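Local coordinates for extracellular solute-binding protein, family 1 (Bifidobacterium longum subsp. infantis, PDB 6FTH) that probably captures human milk oligosaccharides outside the cell and hands them to an ABC transporter for uptake, at residues E175-L180 / Y258-S263; T185-G190 / A194-M199; T281-D286 / A290-S295; W298-S303 / Y311-V316. All coordinates share one frame; numbering follows the deposited sequence.

Contact 1: residues E175-L180 / Y258-S263; sequences ELENVL and YHKLIS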
loop_
_atom_site.group_PDB
_atom_site.type_symbol
_atom_site.label_atom_id
_atom_site.label_comp_id
_atom_site.label_asym_id
_atom_site.label_seq_id
_atom_site.Cartn_x
_atom_site.Cartn_y
_atom_site.Cartn_z
ATOM N N GLU A 175 19.920 -3.449 21.393
ATOM C CA GLU A 175 19.682 -4.891 21.370
ATOM C C GLU A 175 19.624 -5.403 19.940
ATOM O O GLU A 175 20.129 -6.496 19.642
ATOM C CB GLU A 175 18.375 -5.217 22.101
ATOM C CG GLU A 175 18.484 -5.091 23.611
ATOM C CD GLU A 175 17.172 -5.295 24.343
ATOM O OE1 GLU A 175 16.152 -5.622 23.700
ATOM O OE2 GLU A 175 17.169 -5.152 25.581
ATOM N N LEU A 176 19.039 -4.616 19.023
ATOM C CA LEU A 176 19.022 -5.032 17.625
ATOM C C LEU A 176 20.436 -5.123 17.057
ATOM O O LEU A 176 20.768 -6.092 16.356
ATOM C CB LEU A 176 18.136 -4.117 16.785
ATOM C CG LEU A 176 18.130 -4.356 15.282
ATOM C CD1 LEU A 176 17.633 -5.751 14.925
ATOM C CD2 LEU A 176 17.282 -3.273 14.617
ATOM N N GLU A 177 21.278 -4.124 17.336
ATOM C CA GLU A 177 22.648 -4.168 16.851
ATOM C C GLU A 177 23.364 -5.407 17.381
ATOM O O GLU A 177 24.070 -6.104 16.627
ATOM C CB GLU A 177 23.383 -2.881 17.245
ATOM C CG GLU A 177 24.773 -2.823 16.696
ATOM C CD GLU A 177 25.538 -1.585 17.121
ATOM O OE1 GLU A 177 25.041 -0.801 17.962
ATOM O OE2 GLU A 177 26.650 -1.397 16.590
ATOM N N ASN A 178 23.161 -5.729 18.657
ATOM C CA ASN A 178 23.822 -6.902 19.232
ATOM C C ASN A 178 23.376 -8.182 18.539
ATOM O O ASN A 178 24.205 -9.053 18.227
ATOM C CB ASN A 178 23.541 -6.967 20.727
ATOM C CG ASN A 178 24.186 -8.164 21.394
ATOM O OD1 ASN A 178 25.418 -8.254 21.477
ATOM N ND2 ASN A 178 23.358 -9.088 21.890
ATOM N N VAL A 179 22.070 -8.320 18.287
ATOM C CA VAL A 179 21.560 -9.483 17.562
ATOM C C VAL A 179 22.180 -9.579 16.175
ATOM O O VAL A 179 22.573 -10.668 15.716
ATOM C CB VAL A 179 20.020 -9.406 17.479
ATOM C CG1 VAL A 179 19.487 -10.353 16.428
ATOM C CG2 VAL A 179 19.402 -9.654 18.844
ATOM N N LEU A 180 22.272 -8.449 15.469
ATOM C CA LEU A 180 22.790 -8.484 14.114
ATOM C C LEU A 180 24.260 -8.882 14.096
ATOM O O LEU A 180 24.688 -9.600 13.191
ATOM C CB LEU A 180 22.595 -7.123 13.449
ATOM C CG LEU A 180 21.134 -6.682 13.223
ATOM C CD1 LEU A 180 21.132 -5.331 12.605
ATOM C CD2 LEU A 180 20.382 -7.662 12.346
ATOM N N TYR A 258 21.607 3.516 10.733
ATOM C CA TYR A 258 21.876 2.702 9.546
ATOM C C TYR A 258 23.331 2.808 9.132
ATOM O O TYR A 258 23.937 1.810 8.728
ATOM C CB TYR A 258 20.975 3.073 8.380
ATOM C CG TYR A 258 19.629 2.363 8.409
ATOM C CD1 TYR A 258 19.548 0.970 8.489
ATOM C CD2 TYR A 258 18.437 3.079 8.369
ATOM C CE1 TYR A 258 18.314 0.320 8.499
ATOM C CE2 TYR A 258 17.217 2.438 8.388
ATOM C CZ TYR A 258 17.154 1.063 8.456
ATOM O OH TYR A 258 15.948 0.420 8.453
ATOM N N HIS A 259 23.922 4.000 9.227
ATOM C CA HIS A 259 25.329 4.089 8.828
ATOM C C HIS A 259 26.215 3.271 9.761
ATOM O O HIS A 259 27.170 2.628 9.309
ATOM C CB HIS A 259 25.814 5.530 8.758
ATOM C CG HIS A 259 27.262 5.631 8.396
ATOM N ND1 HIS A 259 27.762 5.108 7.225
ATOM C CD2 HIS A 259 28.323 6.121 9.077
ATOM C CE1 HIS A 259 29.071 5.300 7.187
ATOM N NE2 HIS A 259 29.434 5.910 8.300
ATOM N N LYS A 260 25.901 3.262 11.052
ATOM C CA LYS A 260 26.646 2.435 11.982
ATOM C C LYS A 260 26.542 0.972 11.581
ATOM O O LYS A 260 27.554 0.276 11.447
ATOM C CB LYS A 260 26.129 2.653 13.406
ATOM C CG LYS A 260 26.947 1.897 14.468
ATOM C CD LYS A 260 26.382 2.057 15.874
ATOM C CE LYS A 260 27.384 1.525 16.917
ATOM N NZ LYS A 260 26.795 1.381 18.277
ATOM N N LEU A 261 25.321 0.501 11.338
ATOM C CA LEU A 261 25.117 -0.883 10.932
ATOM C C LEU A 261 25.869 -1.202 9.646
ATOM O O LEU A 261 26.530 -2.245 9.544
ATOM C CB LEU A 261 23.631 -1.155 10.737
ATOM C CG LEU A 261 22.714 -1.032 11.963
ATOM C CD1 LEU A 261 21.300 -1.587 11.664
ATOM C CD2 LEU A 261 23.267 -1.677 13.201
ATOM N N ILE A 262 25.732 -0.338 8.635
ATOM C CA ILE A 262 26.410 -0.546 7.355
ATOM C C ILE A 262 27.918 -0.585 7.549
ATOM O O ILE A 262 28.608 -1.456 6.999
ATOM C CB ILE A 262 25.975 0.534 6.341
ATOM C CG1 ILE A 262 24.536 0.295 5.896
ATOM C CG2 ILE A 262 26.883 0.530 5.095
ATOM C CD1 ILE A 262 23.892 1.494 5.219
ATOM N N SER A 263 28.453 0.337 8.347
ATOM C CA SER A 263 29.895 0.409 8.560
ATOM C C SER A 263 30.423 -0.826 9.285
ATOM O O SER A 263 31.609 -1.157 9.155
ATOM C CB SER A 263 30.231 1.688 9.335
ATOM O OG SER A 263 29.954 1.562 10.717
#

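Contact 2: residues T185-G190 / A194-M199; sequences TEDPNG and ADEIPM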
loop_
_atom_site.group_PDB
_atom_site.type_symbol
_atom_site.label_atom_id
_atom_site.label_comp_id
_atom_site.label_asym_id
_atom_site.label_seq_id
_atom_site.Cartn_x
_atom_site.Cartn_y
_atom_site.Cartn_z
ATOM N N THR A 185 28.417 -13.179 12.808
ATOM C CA THR A 185 29.649 -13.889 13.140
ATOM C C THR A 185 29.455 -15.311 13.637
ATOM O O THR A 185 30.432 -16.064 13.670
ATOM C CB THR A 185 30.447 -13.137 14.213
ATOM O OG1 THR A 185 29.672 -12.982 15.405
ATOM C CG2 THR A 185 30.856 -11.761 13.694
ATOM N N GLU A 186 28.243 -15.692 14.043
ATOM C CA GLU A 186 28.018 -16.970 14.699
ATOM C C GLU A 186 27.375 -18.027 13.787
ATOM O O GLU A 186 26.934 -19.058 14.290
ATOM C CB GLU A 186 27.204 -16.769 15.991
ATOM C CG GLU A 186 27.894 -15.776 16.955
ATOM C CD GLU A 186 27.112 -15.481 18.205
ATOM O OE1 GLU A 186 26.106 -16.176 18.470
ATOM O OE2 GLU A 186 27.509 -14.544 18.940
ATOM N N ASP A 187 27.356 -17.829 12.472
ATOM C CA ASP A 187 26.942 -18.863 11.530
ATOM C C ASP A 187 25.605 -19.498 11.919
ATOM O O ASP A 187 25.492 -20.729 12.002
ATOM C CB ASP A 187 28.020 -19.936 11.427
ATOM C CG ASP A 187 27.797 -20.874 10.259
ATOM O OD1 ASP A 187 27.219 -20.438 9.248
ATOM O OD2 ASP A 187 28.197 -22.061 10.350
ATOM N N PRO A 188 24.562 -18.703 12.151
ATOM C CA PRO A 188 23.303 -19.302 12.608
ATOM C C PRO A 188 22.704 -20.282 11.626
ATOM O O PRO A 188 21.965 -21.173 12.046
ATOM C CB PRO A 188 22.392 -18.086 12.846
ATOM C CG PRO A 188 22.971 -17.002 11.979
ATOM C CD PRO A 188 24.468 -17.235 12.093
ATOM N N ASN A 189 22.983 -20.166 10.329
ATOM C CA ASN A 189 22.428 -21.136 9.389
ATOM C C ASN A 189 23.266 -22.401 9.261
ATOM O O ASN A 189 22.867 -23.303 8.516
ATOM C CB ASN A 189 22.089 -20.518 8.018
ATOM C CG ASN A 189 23.309 -20.197 7.150
ATOM O OD1 ASN A 189 24.421 -20.660 7.407
ATOM N ND2 ASN A 189 23.078 -19.445 6.082
ATOM N N GLY A 190 24.400 -22.472 9.958
ATOM C CA GLY A 190 25.118 -23.719 10.153
ATOM C C GLY A 190 25.965 -24.198 8.998
ATOM O O GLY A 190 26.474 -25.323 9.060
ATOM N N ALA A 194 30.368 -17.393 6.069
ATOM C CA ALA A 194 29.880 -16.093 6.542
ATOM C C ALA A 194 28.994 -15.480 5.461
ATOM O O ALA A 194 29.308 -14.457 4.844
ATOM C CB ALA A 194 31.042 -15.176 6.902
ATOM N N ASP A 195 27.886 -16.171 5.200
ATOM C CA ASP A 195 26.952 -15.795 4.151
ATOM C C ASP A 195 25.724 -15.093 4.700
ATOM O O ASP A 195 24.930 -14.581 3.910
ATOM C CB ASP A 195 26.506 -17.028 3.340
ATOM C CG ASP A 195 25.782 -18.084 4.183
ATOM O OD1 ASP A 195 26.041 -18.196 5.387
ATOM O OD2 ASP A 195 24.948 -18.827 3.619
ATOM N N GLU A 196 25.562 -15.082 6.020
ATOM C CA GLU A 196 24.422 -14.426 6.637
ATOM C C GLU A 196 24.445 -12.942 6.327
ATOM O O GLU A 196 25.456 -12.261 6.525
ATOM C CB GLU A 196 24.476 -14.616 8.147
ATOM C CG GLU A 196 24.022 -15.979 8.657
ATOM C CD GLU A 196 25.080 -17.084 8.539
ATOM O OE1 GLU A 196 26.233 -16.811 8.155
ATOM O OE2 GLU A 196 24.717 -18.243 8.836
ATOM N N ILE A 197 23.302 -12.441 5.871
ATOM C CA ILE A 197 23.046 -11.008 5.764
ATOM C C ILE A 197 22.253 -10.631 7.007
ATOM O O ILE A 197 21.062 -10.962 7.092
ATOM C CB ILE A 197 22.241 -10.703 4.495
ATOM C CG1 ILE A 197 23.006 -11.147 3.240
ATOM C CG2 ILE A 197 21.940 -9.203 4.423
ATOM C CD1 ILE A 197 22.182 -11.134 1.938
ATOM N N PRO A 198 22.861 -9.989 8.012
ATOM C CA PRO A 198 22.125 -9.787 9.262
ATOM C C PRO A 198 20.825 -9.033 9.069
ATOM O O PRO A 198 19.784 -9.482 9.554
ATOM C CB PRO A 198 23.141 -9.057 10.138
ATOM C CG PRO A 198 24.463 -9.542 9.610
ATOM C CD PRO A 198 24.272 -9.586 8.153
ATOM N N MET A 199 20.874 -7.898 8.385
ATOM C CA MET A 199 19.692 -7.117 8.048
ATOM C C MET A 199 19.825 -6.688 6.591
ATOM O O MET A 199 20.900 -6.240 6.178
ATOM C CB MET A 199 19.591 -5.890 8.962
ATOM C CG MET A 199 18.405 -5.020 8.659
ATOM S SD MET A 199 18.154 -3.789 9.964
ATOM C CE MET A 199 16.572 -3.041 9.455
HETATM O O HOH W 1 28.153 -16.224 10.156
#

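Contact 3: residues T281-D286 / A290-S295; sequences TDQLSD and AKTGVS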
loop_
_atom_site.group_PDB
_atom_site.type_symbol
_atom_site.label_atom_id
_atom_site.label_comp_id
_atom_site.label_asym_id
_atom_site.label_seq_id
_atom_site.Cartn_x
_atom_site.Cartn_y
_atom_site.Cartn_z
ATOM N N THR A 281 15.387 -11.610 -3.734
ATOM C CA THR A 281 16.035 -12.888 -4.005
ATOM C C THR A 281 16.971 -13.278 -2.872
ATOM O O THR A 281 17.090 -14.466 -2.549
ATOM C CB THR A 281 16.753 -12.814 -5.355
ATOM O OG1 THR A 281 15.774 -12.622 -6.380
ATOM C CG2 THR A 281 17.542 -14.095 -5.648
ATOM N N ASP A 282 17.623 -12.301 -2.242
ATOM C CA ASP A 282 18.440 -12.592 -1.068
ATOM C C ASP A 282 17.618 -13.311 -0.008
ATOM O O ASP A 282 18.035 -14.340 0.535
ATOM C CB ASP A 282 18.984 -11.296 -0.462
ATOM C CG ASP A 282 20.073 -10.632 -1.298
ATOM O OD1 ASP A 282 20.792 -11.316 -2.063
ATOM O OD2 ASP A 282 20.238 -9.400 -1.151
ATOM N N GLN A 283 16.450 -12.762 0.332
ATOM C CA GLN A 283 15.674 -13.335 1.423
ATOM C C GLN A 283 15.133 -14.726 1.072
ATOM O O GLN A 283 15.029 -15.593 1.945
ATOM C CB GLN A 283 14.527 -12.394 1.789
ATOM C CG GLN A 283 14.895 -11.257 2.764
ATOM C CD GLN A 283 15.780 -10.208 2.154
ATOM O OE1 GLN A 283 17.009 -10.314 2.203
ATOM N NE2 GLN A 283 15.171 -9.190 1.563
ATOM N N LEU A 284 14.739 -14.941 -0.181
ATOM C CA LEU A 284 14.177 -16.237 -0.560
ATOM C C LEU A 284 15.255 -17.312 -0.648
ATOM O O LEU A 284 14.968 -18.500 -0.428
ATOM C CB LEU A 284 13.464 -16.120 -1.901
ATOM C CG LEU A 284 12.181 -15.292 -1.870
ATOM C CD1 LEU A 284 11.768 -14.899 -3.278
ATOM C CD2 LEU A 284 11.054 -16.032 -1.179
ATOM N N SER A 285 16.484 -16.917 -0.975
ATOM C CA SER A 285 17.597 -17.852 -1.033
ATOM C C SER A 285 17.243 -19.011 -1.960
ATOM O O SER A 285 16.626 -18.802 -3.009
ATOM C CB SER A 285 17.924 -18.317 0.385
ATOM O OG SER A 285 19.094 -19.113 0.420
ATOM N N ASP A 286 17.607 -20.232 -1.583
ATOM C CA ASP A 286 17.274 -21.410 -2.375
ATOM C C ASP A 286 16.077 -22.174 -1.823
ATOM O O ASP A 286 15.811 -23.292 -2.269
ATOM C CB ASP A 286 18.492 -22.337 -2.493
ATOM C CG ASP A 286 18.936 -22.886 -1.157
ATOM O OD1 ASP A 286 18.337 -22.504 -0.127
ATOM O OD2 ASP A 286 19.880 -23.717 -1.137
ATOM N N ALA A 290 18.398 -20.423 4.855
ATOM C CA ALA A 290 18.069 -19.028 5.110
ATOM C C ALA A 290 19.332 -18.182 5.066
ATOM O O ALA A 290 20.386 -18.595 5.556
ATOM C CB ALA A 290 17.433 -18.898 6.489
ATOM N N LYS A 291 19.210 -16.973 4.514
ATOM C CA LYS A 291 20.329 -16.045 4.384
ATOM C C LYS A 291 20.183 -14.767 5.189
ATOM O O LYS A 291 21.197 -14.224 5.630
ATOM C CB LYS A 291 20.537 -15.647 2.919
ATOM C CG LYS A 291 20.787 -16.811 1.983
ATOM C CD LYS A 291 22.201 -17.359 2.111
ATOM C CE LYS A 291 22.415 -18.470 1.098
ATOM N NZ LYS A 291 23.812 -19.012 1.137
ATOM N N THR A 292 18.965 -14.269 5.405
ATOM C CA THR A 292 18.767 -12.938 5.977
ATOM C C THR A 292 18.179 -13.007 7.382
ATOM O O THR A 292 17.227 -13.745 7.642
ATOM C CB THR A 292 17.848 -12.148 5.064
ATOM O OG1 THR A 292 18.434 -12.057 3.759
ATOM C CG2 THR A 292 17.621 -10.731 5.607
ATOM N N GLY A 293 18.733 -12.199 8.288
ATOM C CA GLY A 293 18.289 -12.191 9.663
ATOM C C GLY A 293 17.048 -11.333 9.888
ATOM O O GLY A 293 16.097 -11.780 10.543
ATOM N N VAL A 294 17.050 -10.127 9.314
ATOM C CA VAL A 294 16.006 -9.124 9.538
ATOM C C VAL A 294 15.684 -8.450 8.206
ATOM O O VAL A 294 16.590 -8.074 7.460
ATOM C CB VAL A 294 16.465 -8.076 10.578
ATOM C CG1 VAL A 294 15.456 -6.906 10.644
ATOM C CG2 VAL A 294 16.658 -8.707 11.953
ATOM N N SER A 295 14.400 -8.282 7.912
ATOM C CA SER A 295 13.993 -7.558 6.715
ATOM C C SER A 295 12.589 -7.006 6.917
ATOM O O SER A 295 11.876 -7.393 7.846
ATOM C CB SER A 295 14.071 -8.421 5.452
ATOM O OG SER A 295 13.102 -9.436 5.492
HETATM O O HOH W 2 16.542 -15.795 4.197
#

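Contact 4: residues W298-S303 / Y311-V316; sequences WSQDAS and YIPIPV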
loop_
_atom_site.group_PDB
_atom_site.type_symbol
_atom_site.label_atom_id
_atom_site.label_comp_id
_atom_site.label_asym_id
_atom_site.label_seq_id
_atom_site.Cartn_x
_atom_site.Cartn_y
_atom_site.Cartn_z
ATOM N N TRP A 298 5.775 -7.819 3.581
ATOM C CA TRP A 298 4.318 -7.960 3.606
ATOM C C TRP A 298 3.864 -9.130 4.463
ATOM O O TRP A 298 2.990 -8.970 5.321
ATOM C CB TRP A 298 3.848 -8.182 2.159
ATOM C CG TRP A 298 2.413 -8.537 1.963
ATOM C CD1 TRP A 298 1.897 -9.795 1.793
ATOM C CD2 TRP A 298 1.310 -7.639 1.874
ATOM N NE1 TRP A 298 0.531 -9.730 1.614
ATOM C CE2 TRP A 298 0.148 -8.414 1.663
ATOM C CE3 TRP A 298 1.186 -6.252 1.959
ATOM C CZ2 TRP A 298 -1.112 -7.849 1.500
ATOM C CZ3 TRP A 298 -0.083 -5.695 1.808
ATOM C CH2 TRP A 298 -1.203 -6.490 1.593
ATOM N N SER A 299 4.440 -10.316 4.240
ATOM C CA SER A 299 4.119 -11.513 5.018
ATOM C C SER A 299 5.316 -12.452 4.954
ATOM O O SER A 299 6.140 -12.353 4.044
ATOM C CB SER A 299 2.876 -12.224 4.478
ATOM O OG SER A 299 3.188 -12.846 3.250
ATOM N N GLN A 300 5.405 -13.358 5.932
ATOM C CA GLN A 300 6.514 -14.313 5.905
ATOM C C GLN A 300 6.495 -15.133 4.628
ATOM O O GLN A 300 7.545 -15.378 4.030
ATOM C CB GLN A 300 6.534 -15.189 7.141
ATOM C CG GLN A 300 6.645 -14.420 8.429
ATOM C CD GLN A 300 5.294 -14.215 9.069
ATOM O OE1 GLN A 300 4.435 -13.515 8.528
ATOM N NE2 GLN A 300 5.082 -14.837 10.229
ATOM N N ASP A 301 5.311 -15.532 4.159
ATOM C CA ASP A 301 5.268 -16.311 2.926
ATOM C C ASP A 301 5.800 -15.515 1.747
ATOM O O ASP A 301 6.590 -16.023 0.945
ATOM C CB ASP A 301 3.850 -16.800 2.631
ATOM C CG ASP A 301 3.815 -17.730 1.427
ATOM O OD1 ASP A 301 4.120 -18.936 1.590
ATOM O OD2 ASP A 301 3.540 -17.247 0.313
ATOM N N ALA A 302 5.354 -14.264 1.592
ATOM C CA ALA A 302 5.775 -13.480 0.442
ATOM C C ALA A 302 7.268 -13.187 0.493
ATOM O O ALA A 302 7.937 -13.165 -0.544
ATOM C CB ALA A 302 4.998 -12.165 0.379
ATOM N N SER A 303 7.804 -12.931 1.692
ATOM C CA SER A 303 9.218 -12.580 1.828
ATOM C C SER A 303 10.138 -13.798 1.730
ATOM O O SER A 303 11.252 -13.694 1.197
ATOM C CB SER A 303 9.454 -11.883 3.166
ATOM O OG SER A 303 9.053 -10.521 3.080
ATOM N N TYR A 311 10.614 -17.495 10.455
ATOM C CA TYR A 311 10.514 -16.042 10.584
ATOM C C TYR A 311 9.238 -15.639 11.299
ATOM O O TYR A 311 8.170 -16.231 11.080
ATOM C CB TYR A 311 10.590 -15.350 9.218
ATOM C CG TYR A 311 11.954 -15.446 8.595
ATOM C CD1 TYR A 311 12.324 -16.567 7.859
ATOM C CD2 TYR A 311 12.886 -14.441 8.766
ATOM C CE1 TYR A 311 13.579 -16.659 7.286
ATOM C CE2 TYR A 311 14.141 -14.511 8.184
ATOM C CZ TYR A 311 14.495 -15.642 7.460
ATOM O OH TYR A 311 15.757 -15.744 6.901
ATOM N N ILE A 312 9.359 -14.603 12.131
ATOM C CA ILE A 312 8.205 -14.005 12.791
ATOM C C ILE A 312 8.200 -12.498 12.572
ATOM O O ILE A 312 9.264 -11.877 12.373
ATOM C CB ILE A 312 8.176 -14.311 14.295
ATOM C CG1 ILE A 312 9.357 -13.644 15.017
ATOM C CG2 ILE A 312 8.184 -15.836 14.509
ATOM C CD1 ILE A 312 9.338 -13.780 16.535
ATOM N N PRO A 313 7.028 -11.865 12.628
ATOM C CA PRO A 313 6.973 -10.403 12.659
ATOM C C PRO A 313 7.226 -9.970 14.086
ATOM O O PRO A 313 6.679 -10.556 15.026
ATOM C CB PRO A 313 5.518 -10.101 12.261
ATOM C CG PRO A 313 4.810 -11.476 12.122
ATOM C CD PRO A 313 5.700 -12.462 12.801
ATOM N N ILE A 314 8.053 -8.943 14.250
ATOM C CA ILE A 314 8.288 -8.388 15.580
ATOM C C ILE A 314 7.887 -6.927 15.691
ATOM O O ILE A 314 8.021 -6.155 14.726
ATOM C CB ILE A 314 9.751 -8.517 16.026
ATOM C CG1 ILE A 314 10.687 -7.851 15.024
ATOM C CG2 ILE A 314 10.084 -9.981 16.270
ATOM C CD1 ILE A 314 12.114 -7.689 15.541
ATOM N N PRO A 315 7.457 -6.499 16.870
ATOM C CA PRO A 315 7.333 -5.060 17.109
ATOM C C PRO A 315 8.670 -4.382 16.827
ATOM O O PRO A 315 9.744 -4.963 17.032
ATOM C CB PRO A 315 6.986 -4.989 18.594
ATOM C CG PRO A 315 6.369 -6.369 18.911
ATOM C CD PRO A 315 7.140 -7.297 18.074
ATOM N N VAL A 316 8.625 -3.137 16.371
ATOM C CA VAL A 316 9.892 -2.489 16.018
ATOM C C VAL A 316 10.669 -2.164 17.290
ATOM O O VAL A 316 10.071 -1.723 18.279
ATOM C CB VAL A 316 9.650 -1.231 15.178
ATOM C CG1 VAL A 316 9.080 -0.052 16.015
ATOM C CG2 VAL A 316 10.943 -0.805 14.442
HETATM O O HOH W 3 6.157 -17.937 10.038
#

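Contact 1: residues E175-L180 / Y258-S263
Glu177 faces Lys260 and Leu261 across a nearly parallel helix pair, in which 175-180 and 258-263 run side by side with their axes 11.5 Å apart and inclined at only 16°. The pair illustrates how a salt bridge and a leucine contact can share one interface. Lys260 NZ forms a salt bridge with Glu177 OE1 at 2.8 Å, meeting that oxygen on its syn lone pair, the side of OE2. Both side chains are extended and meet at about a right angle; with CG of Glu177 anti to the backbone N (chi1 -176°), its carboxylate spans the gap between the helices. OE2 is less simply placed, having a long, weak ion pair with Lys181 and a close like charge in Glu264, so the lysine ammonium probably offsets a locally acidic patch. Other polar groups find partners beyond the two segments: Tyr258 OH bonds to Pro213 O, His259 ND1 to Met482 O and Glu175 OE1 to Thr171 N, whereas Ser263 OG turns back to its own helix and donates to Lys260 O at 2.8 Å. Leu261 divides its two methyls: CD2 lies 4.0 Å from Glu177 CG, and CD1 lies 3.9 Å from Leu180 CD1.

Contact 2: residues T185-G190 / A194-M199
In the acidic Asp-Pro-Asn-Gly loop that follows helix 173-185, Asn189 and Glu196 join the two arms of a tight chain reversal. A type I turn runs from Asp187 to Gly190, closed by Gly190 N to Asp187 O, and the carboxylate of Glu196 reaches into it. Asn189 N donates to Glu196 OE2 at 3.0 Å, nearly straight (163°) and met almost along the C-O axis of the acceptor. The glutamate gets there by folding at chi2 (80°), which also lays its CG against Pro188 CG at 3.6 Å. Its other oxygen, OE1, accepts from a water that in turn accepts from Asp187 N, so both oxygens are tied to the turn. Asn189 presents its amide to Asp195 from the opposite direction: ND2 donates to OD2 at 3.2 Å, and only weakly to OD1. ND2 also serves Ala290 O. Acceptors crowd together here without a metal between them. Asn189 OD1, which accepts from Asn191 N, is 2.8 Å from Glu196 OE2, two acceptors not bonded to each other; Asp187 OD1 is 3.4 Å from the same oxygen, though Asp187 OD2 is held by Gly192 N. Lys291 bridges Asp195 OD2, its strongest partner. The spacing of acidic and amide residues is consistent with the EF-hand-like calcium loop of related alginate-binding proteins.

Contact 3: residues T281-D286 / A290-S295
Gln283, near the end of helix 276-284, shows how one amide side chain can join a helix to the strand that follows it. CB lies beside the carbonyl oxygen Ser303 O of helix 300-304. CG, anti to the carbonyl carbon (chi1 -84°), comes within 3.7 Å of Ser295 OG, and the chain then bends at chi2 so that CD passes 3.6 Å from Thr292 OG1. At the tip, OE1 accepts from Thr292 OG1 at 2.7 Å. This short bond lies in the carbonyl plane on a lone pair, with a C=O...donor angle of 127°. Asn200 ND2 bonds to the same oxygen, so this buried acceptor has two donors and the amide is fixed in rotation; NE2 lies 4.1 Å from Ser295 CB. The threonine's methyl CG2 also rests against OE1. Beyond the helix end, Ser285 takes positive phi and turns its side chain to Lys291, where OG lies 3.3 Å from CG of the lysine. The serine's hydrogen bond is made elsewhere, with Thr289 O, and the lysine's amino end leads away toward Asp195. One water donates to Gln283 O and accepts from Lys291 N at 2.9 Å. Thus helix 276-284 lies against strand 292-297, with strand 197-199 beside Thr292, strand 154-158 bonded to Gly293 and Ser295, and Phe304 touching both Gln283 and Ser295.

Contact 4: residues W298-S303 / Y311-V316
The flat amide of Gln300 has one face covered by Pro313, whose CD and CG sit over it; Pro313 CD is 3.6 Å from NE2 and Pro313 CG 4.1 Å from the amide carbon CD. A water is displaced toward the other side of the amide plane and accepts weakly from NE2. At the NH2 end stands the backbone carbonyl of Tyr311, to which NE2 donates a weak hydrogen bond of 3.5 Å at 158°. The water closes a triangle by donating to Tyr311 O at 2.8 Å, so this carbonyl receives one good donor and one weak one. What places the amide is a bend at chi2, 97° and some way from a staggered value, after which Gln300 and Pro313 cross at about a right angle. Nearer the backbone, Gln300 CG packs on Tyr311 CB at 4.1 Å. The tyrosine ring itself heads away, to stack with Phe304 and to bond through OH to Thr292 O. Gln300 is the first residue of helix 300-304, and Ser299 before it is the N-cap: its OG accepts from Ala302 N at 3.1 Å. The helix meets edge strand 311-313 through its first residue. The direct bond is weak and the carbonyl's shorter bond comes from water, which suggests that side-chain packing on Pro313 and Tyr311 contributes much of the join.

Of the four, contact 1 opens first, at helix 173-185, and closes at helix 249-263, completing the longest loop. Contact 2, a short reversal leading from the first of these helices into strand 197-199, is nested within it. Contacts 3 and 4 follow in series, closing small loops between helix 276-284 and strand 292-297, then between helix 300-304 and strand 311-313; none of the four cross. Contacts 2 and 3 meet where strands 197-199 and 292-297 are neighbours in one mixed sheet, contact 4 lies at its 311-313 edge, and contact 1 packs against its 197-199 end through Leu180 and Leu261. Sheet and helices probably belong to one lobe of a solute-binding protein fold, as expected for this family.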